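Local coordinates for protein cyclin homolog (Herpesvirus saimiri, PDB 2F2C) that modulates the host cell cycle as a viral D-type cyclin and may contribute to transformation and rapid proliferation of latently infected T cells, at residues L80-C85 with K144-A149; N161-P166 with T218-D223; W58-C63 with I181-I186; C101-S106 with S117-L122. All blocks are in the same frame, centred on the assembly; numbering follows the deposited sequence.

Overall arrangement
All four contacts belong to an all-helical cyclin chain of two cyclin-family halves. Contacts 1 and 4 lie in the N-terminal half and touch where L80 CA lies 3.8 Å from C101 SG; their centres are about 17 Å apart. Contact 3 joins this half to the second one. Its helix residues 58-63 also touch contact 4, with L62 CD2 3.7 Å from L119 CD2. Contact 2 stands apart in the C-terminal half, its centre about 33 Å from that of contact 1. Contacts 1 and 4 both reach the chain of another protein in the assembly; contacts 2 and 3 do not.

Contact 1: residues L80-C85 with K144-A149; sequences LDRYLC and KWDTEA
R82, in the last turn of helix 72-83, carries this contact by reaching to the backbone carbonyls of residues 146-148, with the A149 methyl beside them. Before it in the chain, D81 forms a salt bridge with R52. R82 itself has CG beside the backbone N (chi1 -84°), runs straight through chi2 and bends at chi3, which brings the guanidinium to the opposing chain. NH2 gives a hydrogen bond to T147 O (2.7 Å, N-H...O 147°), approaching from above the carbonyl plane, and NH1 adds a weak one to the same oxygen at 3.1 Å. T147 O lies near the guanidinium plane, at its edge. NH1 also lies near D146 O, but at a poor angle for a bond, and E148 O is 3.0 Å from NH1 in an oblique position. The methyl of A149 covers one face of the group, its CB 3.5 Å from R82 NH2. The D146 carboxylate remains beyond salt-bridge range, OD1 being 4.4 Å from R82 NH1, and would probably add a mild attraction. S78, one turn earlier, also bonds NH2 and helps fix its position. The arginine thus spans from the end of helix 72-83 to the loop that follows helix 129-142, while T147 and E148 rest on I108 of helix 94-109.

Contact 2: residues N161-P166 with T218-D223; sequences NALKIP and TCYLED
Y220, near the start of helix 218-228, packs its ring against L163 and I165, which follow the end of helix 156-162. From CB the ring is carried beside the backbone N (chi1 -67°), and CB and CG lead it toward the loop. CD1 is the first ring atom to meet the opposing chain: L163 CD2 lies 3.9 Å from it and L163 CB 4.0 Å. Next, CE1 approaches L163 O at 3.9 Å, the oxygen lying at the ring edge, near its plane. I165 CG1 comes in obliquely, 4.2 Å from CE1. At the tip, the hydroxyl OH meets I165 CG1 at 3.9 Å; the isoleucine crosses the tyrosine at a slant. L163 does double duty, because its CD2 also packs on D223 CB at 3.7 Å, one turn further along the same helix. The contact is thus mostly apolar. Elsewhere Y220 touches L204 and I207 of helix 195-208, so that its ring sits between that helix and the loop. The K164 chain curls back onto its own helix end, NZ bonding N161 O at 3.1 Å, an oxygen that also takes K164 N from the opposite face. K164, with positive phi, is the C-prime residue of a Schellman motif, a classic helix terminus; here its flanking residues, L163 and I165, pack against another helix within the helical C-terminal half of the cyclin.

Contact 3: residues W58-C63 with I181-I186; sequences WMHLLC and ICKALI
H60 of helix 49-65 projects its imidazole toward C182, K183 and I186 at the end of helix 170-184. Van der Waals contacts to the imidazole and its CB make up most of the interface. I186 CD1 reaches H60 CB at 3.9 Å, the two side chains crossing at about a right angle. C182 CB lies in the plane of the ring at its edge, 3.9 Å from H60 CE1. The aliphatic part of K183 crosses the histidine side chain at about a right angle, its CG 3.7 Å from H60 NE2 and oblique to the ring plane. H60 CG stands opposite the backbone N (chi1 -176°), which carries the ring toward helix 170-184. Among polar atoms, H60 ND1 lies 3.5 Å from C182 O. Aromatic and ionic neighbours lie outside the two segments: F73 meets H60 edge-to-face, Y249 makes a cation-pi contact with K183, and E64 has a weak hydrogen bond to H60 NE2 as well as a long, weak ion pair with K183 NZ. K183 NZ is 4.6 Å from H60 NE2. Charges therefore pull in two directions on this buried imidazole: the E64 carboxylate would tend to favour protonation, whereas the nearby ammonium would tend to oppose it. What joins the two cyclin-family halves here is thus van der Waals packing around a histidine, supplemented by the long, weak E64-K183 ion pair.

Contact 4: residues C101-S106 with S117-L122; sequences CVLIGS and SKLTYL
A small, buried apolar contact joins helix 94-109 to the short, weakly bonded helix 116-119, with L119 packing against L103 and V102 in the N-terminal half of the cyclin. L119 CD1 approaches L103 CB at 3.8 Å and L103 CD1 at 4.0 Å; the two leucine side chains cross obliquely. The other methyl of L119, CD2, lies 4.3 Å from V102 CG1. The two branches of L119 therefore divide the work between consecutive residues of the longer helix. With CG beside its own backbone N (chi1 -66°), L119 brings both methyls to that surface. One turn on, S106 OG bonds back to L103 O at 3.1 Å and also to M114 N, so this hydroxyl links helix 94-109 to the loop leading into helix 116-119. V102 also packs on M59 of helix 49-65, and L103 touches E136 of helix 129-142 as well as the backbone of another protein's chain in the assembly. The arrangement is that of a cyclin-box helical bundle: helix 94-109 runs through its packed interior, and a short helix following it in sequence folds back to cover one flank with a leucine.

Contact 1: residues L80-C85 with K144-A149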
loop_
_atom_site.group_PDB
_atom_site.type_symbol
_atom_site.label_atom_id
_atom_site.label_comp_id
_atom_site.label_asym_id
_atom_site.label_seq_id
_atom_site.Cartn_x
_atom_site.Cartn_y
_atom_site.Cartn_z
ATOM N N LEU A 80 0.287 13.702 12.192
ATOM C CA LEU A 80 0.186 14.885 13.057
ATOM C C LEU A 80 1.410 15.005 13.948
ATOM O O LEU A 80 2.086 16.034 13.911
ATOM C CB LEU A 80 -1.102 14.876 13.887
ATOM C CG LEU A 80 -1.171 15.831 15.098
ATOM C CD1 LEU A 80 -1.363 17.294 14.670
ATOM C CD2 LEU A 80 -2.254 15.428 16.110
ATOM N N ASP A 81 1.715 13.957 14.714
ATOM C CA ASP A 81 2.895 13.981 15.604
ATOM C C ASP A 81 4.197 14.234 14.848
ATOM O O ASP A 81 4.914 15.191 15.152
ATOM C CB ASP A 81 3.002 12.706 16.445
ATOM C CG ASP A 81 1.838 12.545 17.408
ATOM O OD1 ASP A 81 1.276 13.579 17.850
ATOM O OD2 ASP A 81 1.411 11.416 17.767
ATOM N N ARG A 82 4.487 13.392 13.854
ATOM C CA ARG A 82 5.654 13.584 12.996
ATOM C C ARG A 82 5.764 15.024 12.533
ATOM O O ARG A 82 6.809 15.641 12.700
ATOM C CB ARG A 82 5.599 12.661 11.781
ATOM C CG ARG A 82 6.126 11.261 12.027
ATOM C CD ARG A 82 6.093 10.374 10.795
ATOM N NE ARG A 82 4.768 9.801 10.581
ATOM C CZ ARG A 82 4.330 9.308 9.426
ATOM N NH1 ARG A 82 5.108 9.324 8.344
ATOM N NH2 ARG A 82 3.098 8.797 9.350
ATOM N N TYR A 83 4.678 15.554 11.968
ATOM C CA TYR A 83 4.630 16.939 11.491
ATOM C C TYR A 83 4.959 17.933 12.590
ATOM O O TYR A 83 5.626 18.936 12.345
ATOM C CB TYR A 83 3.264 17.288 10.889
ATOM C CG TYR A 83 3.168 18.737 10.480
ATOM C CD1 TYR A 83 3.842 19.206 9.346
ATOM C CD2 TYR A 83 2.441 19.658 11.241
ATOM C CE1 TYR A 83 3.788 20.567 8.974
ATOM C CE2 TYR A 83 2.374 21.021 10.878
ATOM C CZ TYR A 83 3.051 21.466 9.744
ATOM O OH TYR A 83 2.988 22.787 9.359
ATOM N N LEU A 84 4.492 17.660 13.802
ATOM C CA LEU A 84 4.702 18.597 14.903
ATOM C C LEU A 84 5.991 18.345 15.678
ATOM O O LEU A 84 6.157 18.878 16.781
ATOM C CB LEU A 84 3.484 18.660 15.836
ATOM C CG LEU A 84 2.234 19.382 15.323
ATOM C CD1 LEU A 84 1.150 19.237 16.341
ATOM C CD2 LEU A 84 2.473 20.852 15.036
ATOM N N CYS A 85 6.886 17.532 15.103
ATOM C CA CYS A 85 8.294 17.480 15.531
ATOM C C CYS A 85 9.123 18.418 14.671
ATOM O O CYS A 85 10.271 18.708 14.995
ATOM C CB CYS A 85 8.892 16.082 15.400
ATOM S SG CYS A 85 7.977 14.753 16.211
ATOM N N LYS A 144 8.889 15.608 3.901
ATOM C CA LYS A 144 9.485 15.141 2.647
ATOM C C LYS A 144 8.657 14.018 2.018
ATOM O O LYS A 144 9.203 13.079 1.446
ATOM C CB LYS A 144 10.957 14.712 2.830
ATOM C CG LYS A 144 11.929 15.831 3.280
ATOM C CD LYS A 144 12.146 15.844 4.820
ATOM C CE LYS A 144 13.383 15.018 5.267
ATOM N NZ LYS A 144 13.214 14.435 6.657
ATOM N N TRP A 145 7.335 14.130 2.149
ATOM C CA TRP A 145 6.357 13.195 1.565
ATOM C C TRP A 145 6.416 11.752 2.110
ATOM O O TRP A 145 5.759 10.852 1.574
ATOM C CB TRP A 145 6.419 13.217 0.030
ATOM C CG TRP A 145 5.982 14.515 -0.600
ATOM C CD1 TRP A 145 6.604 15.732 -0.501
ATOM C CD2 TRP A 145 4.851 14.718 -1.457
ATOM N NE1 TRP A 145 5.923 16.677 -1.232
ATOM C CE2 TRP A 145 4.842 16.084 -1.830
ATOM C CE3 TRP A 145 3.835 13.883 -1.949
ATOM C CZ2 TRP A 145 3.864 16.634 -2.666
ATOM C CZ3 TRP A 145 2.863 14.430 -2.783
ATOM C CH2 TRP A 145 2.887 15.795 -3.133
ATOM N N ASP A 146 7.178 11.544 3.183
ATOM C CA ASP A 146 7.243 10.245 3.859
ATOM C C ASP A 146 6.060 10.145 4.838
ATOM O O ASP A 146 6.225 10.323 6.052
ATOM C CB ASP A 146 8.615 10.098 4.547
ATOM C CG ASP A 146 8.836 8.736 5.245
ATOM O OD1 ASP A 146 7.964 7.838 5.298
ATOM O OD2 ASP A 146 9.921 8.489 5.799
ATOM N N THR A 147 4.878 9.839 4.293
ATOM C CA THR A 147 3.605 9.942 5.023
ATOM C C THR A 147 3.118 8.659 5.686
ATOM O O THR A 147 2.516 8.694 6.756
ATOM C CB THR A 147 2.509 10.423 4.086
ATOM O OG1 THR A 147 2.458 9.549 2.953
ATOM C CG2 THR A 147 2.869 11.764 3.489
ATOM N N GLU A 148 3.331 7.536 5.015
ATOM C CA GLU A 148 3.009 6.202 5.527
ATOM C C GLU A 148 3.785 5.864 6.828
ATOM O O GLU A 148 4.730 6.587 7.206
ATOM C CB GLU A 148 3.303 5.189 4.415
ATOM C CG GLU A 148 2.505 3.905 4.447
ATOM C CD GLU A 148 1.004 4.120 4.652
ATOM O OE1 GLU A 148 0.544 4.189 5.835
ATOM O OE2 GLU A 148 0.284 4.184 3.621
ATOM N N ALA A 149 3.374 4.785 7.506
ATOM C CA ALA A 149 3.946 4.346 8.805
ATOM C C ALA A 149 3.340 3.034 9.294
ATOM O O ALA A 149 2.226 2.690 8.935
ATOM C CB ALA A 149 3.751 5.414 9.882
#

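Contact 2: residues N161-P166 with T218-D223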
loop_
_atom_site.group_PDB
_atom_site.type_symbol
_atom_site.label_atom_id
_atom_site.label_comp_id
_atom_site.label_asym_id
_atom_site.label_seq_id
_atom_site.Cartn_x
_atom_site.Cartn_y
_atom_site.Cartn_z
ATOM N N ASN A 161 -3.301 -14.500 13.691
ATOM C CA ASN A 161 -2.775 -15.679 13.018
ATOM C C ASN A 161 -1.648 -16.347 13.804
ATOM O O ASN A 161 -1.659 -17.560 13.988
ATOM C CB ASN A 161 -2.289 -15.335 11.613
ATOM C CG ASN A 161 -1.697 -16.528 10.908
ATOM O OD1 ASN A 161 -2.418 -17.400 10.423
ATOM N ND2 ASN A 161 -0.379 -16.589 10.866
ATOM N N ALA A 162 -0.687 -15.558 14.275
ATOM C CA ALA A 162 0.407 -16.094 15.075
ATOM C C ALA A 162 -0.022 -16.705 16.432
ATOM O O ALA A 162 0.550 -17.711 16.876
ATOM C CB ALA A 162 1.472 -15.048 15.253
ATOM N N LEU A 163 -1.028 -16.129 17.091
ATOM C CA LEU A 163 -1.557 -16.753 18.316
ATOM C C LEU A 163 -2.476 -17.915 17.983
ATOM O O LEU A 163 -3.201 -18.401 18.855
ATOM C CB LEU A 163 -2.324 -15.760 19.177
ATOM C CG LEU A 163 -1.627 -14.483 19.633
ATOM C CD1 LEU A 163 -2.677 -13.383 19.730
ATOM C CD2 LEU A 163 -0.859 -14.657 20.936
ATOM N N LYS A 164 -2.452 -18.321 16.709
ATOM C CA LYS A 164 -3.198 -19.465 16.182
ATOM C C LYS A 164 -4.701 -19.485 16.517
ATOM O O LYS A 164 -5.297 -20.555 16.655
ATOM C CB LYS A 164 -2.515 -20.791 16.565
ATOM C CG LYS A 164 -1.136 -21.008 15.923
ATOM C CD LYS A 164 -1.195 -21.895 14.661
ATOM C CE LYS A 164 -1.584 -21.123 13.359
ATOM N NZ LYS A 164 -0.485 -20.213 12.881
ATOM N N ILE A 165 -5.305 -18.304 16.642
ATOM C CA ILE A 165 -6.768 -18.157 16.712
ATOM C C ILE A 165 -7.407 -18.517 15.359
ATOM O O ILE A 165 -7.005 -17.994 14.307
ATOM C CB ILE A 165 -7.143 -16.701 17.099
ATOM C CG1 ILE A 165 -6.515 -16.313 18.447
ATOM C CG2 ILE A 165 -8.667 -16.491 17.076
ATOM C CD1 ILE A 165 -6.568 -14.849 18.734
ATOM N N PRO A 166 -8.416 -19.390 15.395
ATOM C CA PRO A 166 -9.099 -19.848 14.185
ATOM C C PRO A 166 -9.680 -18.691 13.386
ATOM O O PRO A 166 -10.323 -17.798 13.955
ATOM C CB PRO A 166 -10.219 -20.728 14.737
ATOM C CG PRO A 166 -10.410 -20.262 16.128
ATOM C CD PRO A 166 -9.013 -19.981 16.607
ATOM N N THR A 218 -5.276 -14.240 29.926
ATOM C CA THR A 218 -4.149 -14.960 30.519
ATOM C C THR A 218 -3.387 -15.749 29.456
ATOM O O THR A 218 -2.222 -15.464 29.173
ATOM C CB THR A 218 -4.667 -15.912 31.639
ATOM O OG1 THR A 218 -5.055 -15.142 32.782
ATOM C CG2 THR A 218 -3.555 -16.825 32.185
ATOM N N CYS A 219 -4.075 -16.715 28.857
ATOM C CA CYS A 219 -3.492 -17.657 27.906
ATOM C C CYS A 219 -2.833 -17.055 26.655
ATOM O O CYS A 219 -2.251 -17.791 25.851
ATOM C CB CYS A 219 -4.559 -18.673 27.478
ATOM S SG CYS A 219 -4.956 -19.920 28.727
ATOM N N TYR A 220 -2.923 -15.742 26.472
ATOM C CA TYR A 220 -2.296 -15.130 25.312
ATOM C C TYR A 220 -1.101 -14.230 25.646
ATOM O O TYR A 220 -0.295 -13.924 24.762
ATOM C CB TYR A 220 -3.337 -14.416 24.451
ATOM C CG TYR A 220 -4.337 -15.355 23.790
ATOM C CD1 TYR A 220 -3.939 -16.262 22.793
ATOM C CD2 TYR A 220 -5.685 -15.337 24.158
ATOM C CE1 TYR A 220 -4.856 -17.132 22.195
ATOM C CE2 TYR A 220 -6.607 -16.198 23.558
ATOM C CZ TYR A 220 -6.188 -17.093 22.580
ATOM O OH TYR A 220 -7.116 -17.933 21.997
ATOM N N LEU A 221 -0.985 -13.844 26.923
ATOM C CA LEU A 221 0.126 -13.025 27.453
ATOM C C LEU A 221 1.507 -13.646 27.201
ATOM O O LEU A 221 2.306 -13.096 26.444
ATOM C CB LEU A 221 -0.076 -12.730 28.955
ATOM N N GLU A 222 1.779 -14.787 27.829
ATOM C CA GLU A 222 2.990 -15.558 27.550
ATOM C C GLU A 222 3.393 -15.578 26.070
ATOM O O GLU A 222 4.566 -15.414 25.743
ATOM C CB GLU A 222 2.842 -17.000 28.047
ATOM C CG GLU A 222 3.247 -17.235 29.494
ATOM C CD GLU A 222 4.748 -17.103 29.736
ATOM O OE1 GLU A 222 5.378 -16.207 29.131
ATOM O OE2 GLU A 222 5.302 -17.889 30.545
ATOM N N ASP A 223 2.427 -15.790 25.183
ATOM C CA ASP A 223 2.698 -15.859 23.744
ATOM C C ASP A 223 3.019 -14.500 23.114
ATOM O O ASP A 223 4.013 -14.363 22.408
ATOM C CB ASP A 223 1.535 -16.524 22.998
ATOM C CG ASP A 223 1.486 -18.029 23.209
ATOM O OD1 ASP A 223 1.272 -18.753 22.209
ATOM O OD2 ASP A 223 1.637 -18.581 24.320
#

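Contact 3: residues W58-C63 with I181-I186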
loop_
_atom_site.group_PDB
_atom_site.type_symbol
_atom_site.label_atom_id
_atom_site.label_comp_id
_atom_site.label_asym_id
_atom_site.label_seq_id
_atom_site.Cartn_x
_atom_site.Cartn_y
_atom_site.Cartn_z
ATOM N N TRP A 58 -11.790 15.293 18.211
ATOM C CA TRP A 58 -12.503 15.764 17.050
ATOM C C TRP A 58 -12.100 14.959 15.805
ATOM O O TRP A 58 -12.961 14.443 15.092
ATOM C CB TRP A 58 -12.243 17.249 16.872
ATOM C CG TRP A 58 -12.880 17.872 15.681
ATOM C CD1 TRP A 58 -14.211 18.139 15.497
ATOM C CD2 TRP A 58 -12.214 18.356 14.521
ATOM N NE1 TRP A 58 -14.410 18.751 14.282
ATOM C CE2 TRP A 58 -13.199 18.894 13.660
ATOM C CE3 TRP A 58 -10.877 18.395 14.115
ATOM C CZ2 TRP A 58 -12.885 19.453 12.421
ATOM C CZ3 TRP A 58 -10.564 18.939 12.881
ATOM C CH2 TRP A 58 -11.562 19.464 12.047
ATOM N N MET A 59 -10.799 14.834 15.545
ATOM C CA MET A 59 -10.317 14.068 14.389
ATOM C C MET A 59 -10.934 12.646 14.367
ATOM O O MET A 59 -11.380 12.145 13.317
ATOM C CB MET A 59 -8.791 14.010 14.410
ATOM C CG MET A 59 -8.088 15.372 14.250
ATOM S SD MET A 59 -6.258 15.258 14.399
ATOM C CE MET A 59 -5.846 14.009 13.154
ATOM N N HIS A 60 -10.979 12.028 15.552
ATOM C CA HIS A 60 -11.653 10.752 15.731
ATOM C C HIS A 60 -13.136 10.793 15.361
ATOM O O HIS A 60 -13.610 9.965 14.567
ATOM C CB HIS A 60 -11.498 10.223 17.150
ATOM C CG HIS A 60 -12.107 8.872 17.338
ATOM N ND1 HIS A 60 -11.396 7.706 17.156
ATOM C CD2 HIS A 60 -13.372 8.498 17.649
ATOM C CE1 HIS A 60 -12.190 6.670 17.364
ATOM N NE2 HIS A 60 -13.394 7.124 17.663
ATOM N N LEU A 61 -13.869 11.740 15.940
ATOM C CA LEU A 61 -15.297 11.850 15.656
ATOM C C LEU A 61 -15.520 11.881 14.149
ATOM O O LEU A 61 -16.395 11.195 13.619
ATOM C CB LEU A 61 -15.901 13.092 16.304
ATOM C CG LEU A 61 -17.424 13.162 16.268
ATOM C CD1 LEU A 61 -18.045 11.996 17.033
ATOM C CD2 LEU A 61 -17.903 14.491 16.832
ATOM N N LEU A 62 -14.688 12.671 13.482
ATOM C CA LEU A 62 -14.784 12.930 12.072
ATOM C C LEU A 62 -14.684 11.626 11.252
ATOM O O LEU A 62 -15.512 11.393 10.342
ATOM C CB LEU A 62 -13.678 13.903 11.710
ATOM C CG LEU A 62 -13.865 14.982 10.658
ATOM C CD1 LEU A 62 -15.246 15.548 10.653
ATOM C CD2 LEU A 62 -12.853 16.081 10.936
ATOM N N CYS A 63 -13.706 10.778 11.592
ATOM C CA CYS A 63 -13.532 9.482 10.940
ATOM C C CYS A 63 -14.672 8.523 11.263
ATOM O O CYS A 63 -15.193 7.851 10.375
ATOM C CB CYS A 63 -12.212 8.852 11.348
ATOM S SG CYS A 63 -10.766 9.869 10.974
ATOM N N ILE A 181 -8.588 0.089 19.736
ATOM C CA ILE A 181 -7.298 0.737 19.479
ATOM C C ILE A 181 -7.478 2.214 19.066
ATOM O O ILE A 181 -6.864 3.103 19.676
ATOM C CB ILE A 181 -6.439 -0.071 18.485
ATOM C CG1 ILE A 181 -5.844 -1.283 19.185
ATOM C CG2 ILE A 181 -5.313 0.747 17.993
ATOM C CD1 ILE A 181 -5.731 -2.496 18.296
ATOM N N CYS A 182 -8.351 2.466 18.078
ATOM C CA CYS A 182 -8.617 3.832 17.611
ATOM C C CYS A 182 -9.067 4.799 18.693
ATOM O O CYS A 182 -8.735 5.969 18.616
ATOM C CB CYS A 182 -9.617 3.857 16.484
ATOM S SG CYS A 182 -8.958 3.257 14.925
ATOM N N LYS A 183 -9.809 4.350 19.700
ATOM C CA LYS A 183 -10.177 5.296 20.760
ATOM C C LYS A 183 -9.011 5.563 21.716
ATOM O O LYS A 183 -8.723 6.719 22.017
ATOM C CB LYS A 183 -11.431 4.873 21.515
ATOM C CG LYS A 183 -12.750 5.172 20.780
ATOM C CD LYS A 183 -13.913 5.194 21.763
ATOM C CE LYS A 183 -15.233 5.562 21.093
ATOM N NZ LYS A 183 -15.907 4.422 20.412
ATOM N N ALA A 184 -8.318 4.508 22.163
ATOM C CA ALA A 184 -7.141 4.641 23.048
ATOM C C ALA A 184 -6.123 5.664 22.547
ATOM O O ALA A 184 -5.637 6.476 23.328
ATOM C CB ALA A 184 -6.475 3.290 23.262
ATOM N N LEU A 185 -5.839 5.638 21.239
ATOM C CA LEU A 185 -4.868 6.545 20.597
ATOM C C LEU A 185 -5.149 8.033 20.801
ATOM O O LEU A 185 -4.319 8.863 20.439
ATOM C CB LEU A 185 -4.762 6.262 19.095
ATOM C CG LEU A 185 -3.817 5.126 18.721
ATOM C CD1 LEU A 185 -4.163 4.549 17.390
ATOM C CD2 LEU A 185 -2.390 5.591 18.726
ATOM N N ILE A 186 -6.321 8.368 21.342
ATOM C CA ILE A 186 -6.643 9.749 21.700
ATOM C C ILE A 186 -5.779 10.208 22.884
ATOM O O ILE A 186 -5.336 11.362 22.946
ATOM C CB ILE A 186 -8.177 9.891 22.024
ATOM C CG1 ILE A 186 -9.004 9.672 20.758
ATOM C CG2 ILE A 186 -8.522 11.251 22.635
ATOM C CD1 ILE A 186 -10.513 9.939 20.926
#

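Contact 4: residues C101-S106 with S117-L122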
loop_
_atom_site.group_PDB
_atom_site.type_symbol
_atom_site.label_atom_id
_atom_site.label_comp_id
_atom_site.label_asym_id
_atom_site.label_seq_id
_atom_site.Cartn_x
_atom_site.Cartn_y
_atom_site.Cartn_z
ATOM N N CYS A 101 -4.294 16.698 8.334
ATOM C CA CYS A 101 -3.783 15.353 8.570
ATOM C C CYS A 101 -4.813 14.304 8.174
ATOM O O CYS A 101 -4.505 13.398 7.398
ATOM C CB CYS A 101 -3.342 15.183 10.012
ATOM S SG CYS A 101 -2.066 16.389 10.443
ATOM N N VAL A 102 -6.039 14.439 8.663
ATOM C CA VAL A 102 -7.141 13.574 8.237
ATOM C C VAL A 102 -7.307 13.611 6.719
ATOM O O VAL A 102 -7.607 12.590 6.105
ATOM C CB VAL A 102 -8.470 13.964 8.926
ATOM C CG1 VAL A 102 -9.652 13.268 8.285
ATOM C CG2 VAL A 102 -8.408 13.620 10.391
ATOM N N LEU A 103 -7.115 14.781 6.110
ATOM C CA LEU A 103 -7.219 14.874 4.662
ATOM C C LEU A 103 -6.159 13.971 4.026
ATOM O O LEU A 103 -6.504 13.091 3.229
ATOM C CB LEU A 103 -7.130 16.320 4.146
ATOM C CG LEU A 103 -7.304 16.511 2.624
ATOM C CD1 LEU A 103 -8.697 16.154 2.158
ATOM C CD2 LEU A 103 -6.998 17.924 2.198
ATOM N N ILE A 104 -4.891 14.148 4.408
ATOM C CA ILE A 104 -3.821 13.333 3.835
ATOM C C ILE A 104 -4.068 11.844 4.102
ATOM O O ILE A 104 -3.989 11.022 3.169
ATOM C CB ILE A 104 -2.407 13.812 4.308
ATOM C CG1 ILE A 104 -2.067 15.169 3.682
ATOM C CG2 ILE A 104 -1.323 12.842 3.887
ATOM C CD1 ILE A 104 -1.071 15.979 4.456
ATOM N N GLY A 105 -4.401 11.528 5.361
ATOM C CA GLY A 105 -4.667 10.161 5.828
ATOM C C GLY A 105 -5.767 9.481 5.041
ATOM O O GLY A 105 -5.566 8.396 4.478
ATOM N N SER A 106 -6.917 10.134 4.951
ATOM C CA SER A 106 -8.040 9.563 4.244
ATOM C C SER A 106 -7.670 9.335 2.780
ATOM O O SER A 106 -8.057 8.340 2.175
ATOM C CB SER A 106 -9.252 10.472 4.350
ATOM O OG SER A 106 -9.164 11.524 3.412
ATOM N N SER A 117 -13.981 20.644 0.831
ATOM C CA SER A 117 -15.319 21.244 0.958
ATOM C C SER A 117 -16.195 20.586 2.036
ATOM O O SER A 117 -17.409 20.784 2.076
ATOM C CB SER A 117 -16.027 21.165 -0.401
ATOM O OG SER A 117 -16.023 19.830 -0.888
ATOM N N LYS A 118 -15.568 19.817 2.915
ATOM C CA LYS A 118 -16.280 19.012 3.878
ATOM C C LYS A 118 -15.613 19.141 5.229
ATOM O O LYS A 118 -16.264 19.011 6.245
ATOM C CB LYS A 118 -16.262 17.558 3.425
ATOM C CG LYS A 118 -17.362 16.690 3.984
ATOM C CD LYS A 118 -17.331 15.286 3.363
ATOM C CE LYS A 118 -18.009 15.243 2.002
ATOM N NZ LYS A 118 -18.435 13.858 1.677
ATOM N N LEU A 119 -14.303 19.376 5.235
ATOM C CA LEU A 119 -13.570 19.620 6.480
ATOM C C LEU A 119 -13.619 21.108 6.824
ATOM O O LEU A 119 -13.596 21.494 7.995
ATOM C CB LEU A 119 -12.119 19.175 6.341
ATOM C CG LEU A 119 -11.819 17.688 6.168
ATOM C CD1 LEU A 119 -10.482 17.531 5.473
ATOM C CD2 LEU A 119 -11.823 16.942 7.494
ATOM N N THR A 120 -13.679 21.931 5.779
ATOM C CA THR A 120 -13.797 23.376 5.918
ATOM C C THR A 120 -15.142 23.718 6.556
ATOM O O THR A 120 -15.209 24.006 7.747
ATOM C CB THR A 120 -13.632 24.080 4.533
ATOM O OG1 THR A 120 -14.451 23.428 3.550
ATOM C CG2 THR A 120 -12.213 23.896 3.985
ATOM N N TYR A 121 -16.199 23.658 5.751
ATOM C CA TYR A 121 -17.578 23.877 6.181
ATOM C C TYR A 121 -17.866 23.249 7.558
ATOM O O TYR A 121 -18.637 23.784 8.355
ATOM C CB TYR A 121 -18.509 23.316 5.101
ATOM C CG TYR A 121 -19.989 23.470 5.365
ATOM C CD1 TYR A 121 -20.638 24.676 5.117
ATOM C CD2 TYR A 121 -20.747 22.392 5.830
ATOM C CE1 TYR A 121 -21.995 24.812 5.342
ATOM C CE2 TYR A 121 -22.103 22.514 6.066
ATOM C CZ TYR A 121 -22.722 23.727 5.819
ATOM O OH TYR A 121 -24.073 23.863 6.047
ATOM N N LEU A 122 -17.221 22.117 7.822
ATOM C CA LEU A 122 -17.244 21.471 9.130
ATOM C C LEU A 122 -15.951 21.766 9.918
ATOM O O LEU A 122 -15.187 20.845 10.232
ATOM C CB LEU A 122 -17.384 19.956 8.947
ATOM C CG LEU A 122 -18.675 19.303 8.452
ATOM C CD1 LEU A 122 -19.228 19.911 7.171
ATOM C CD2 LEU A 122 -18.399 17.830 8.261
#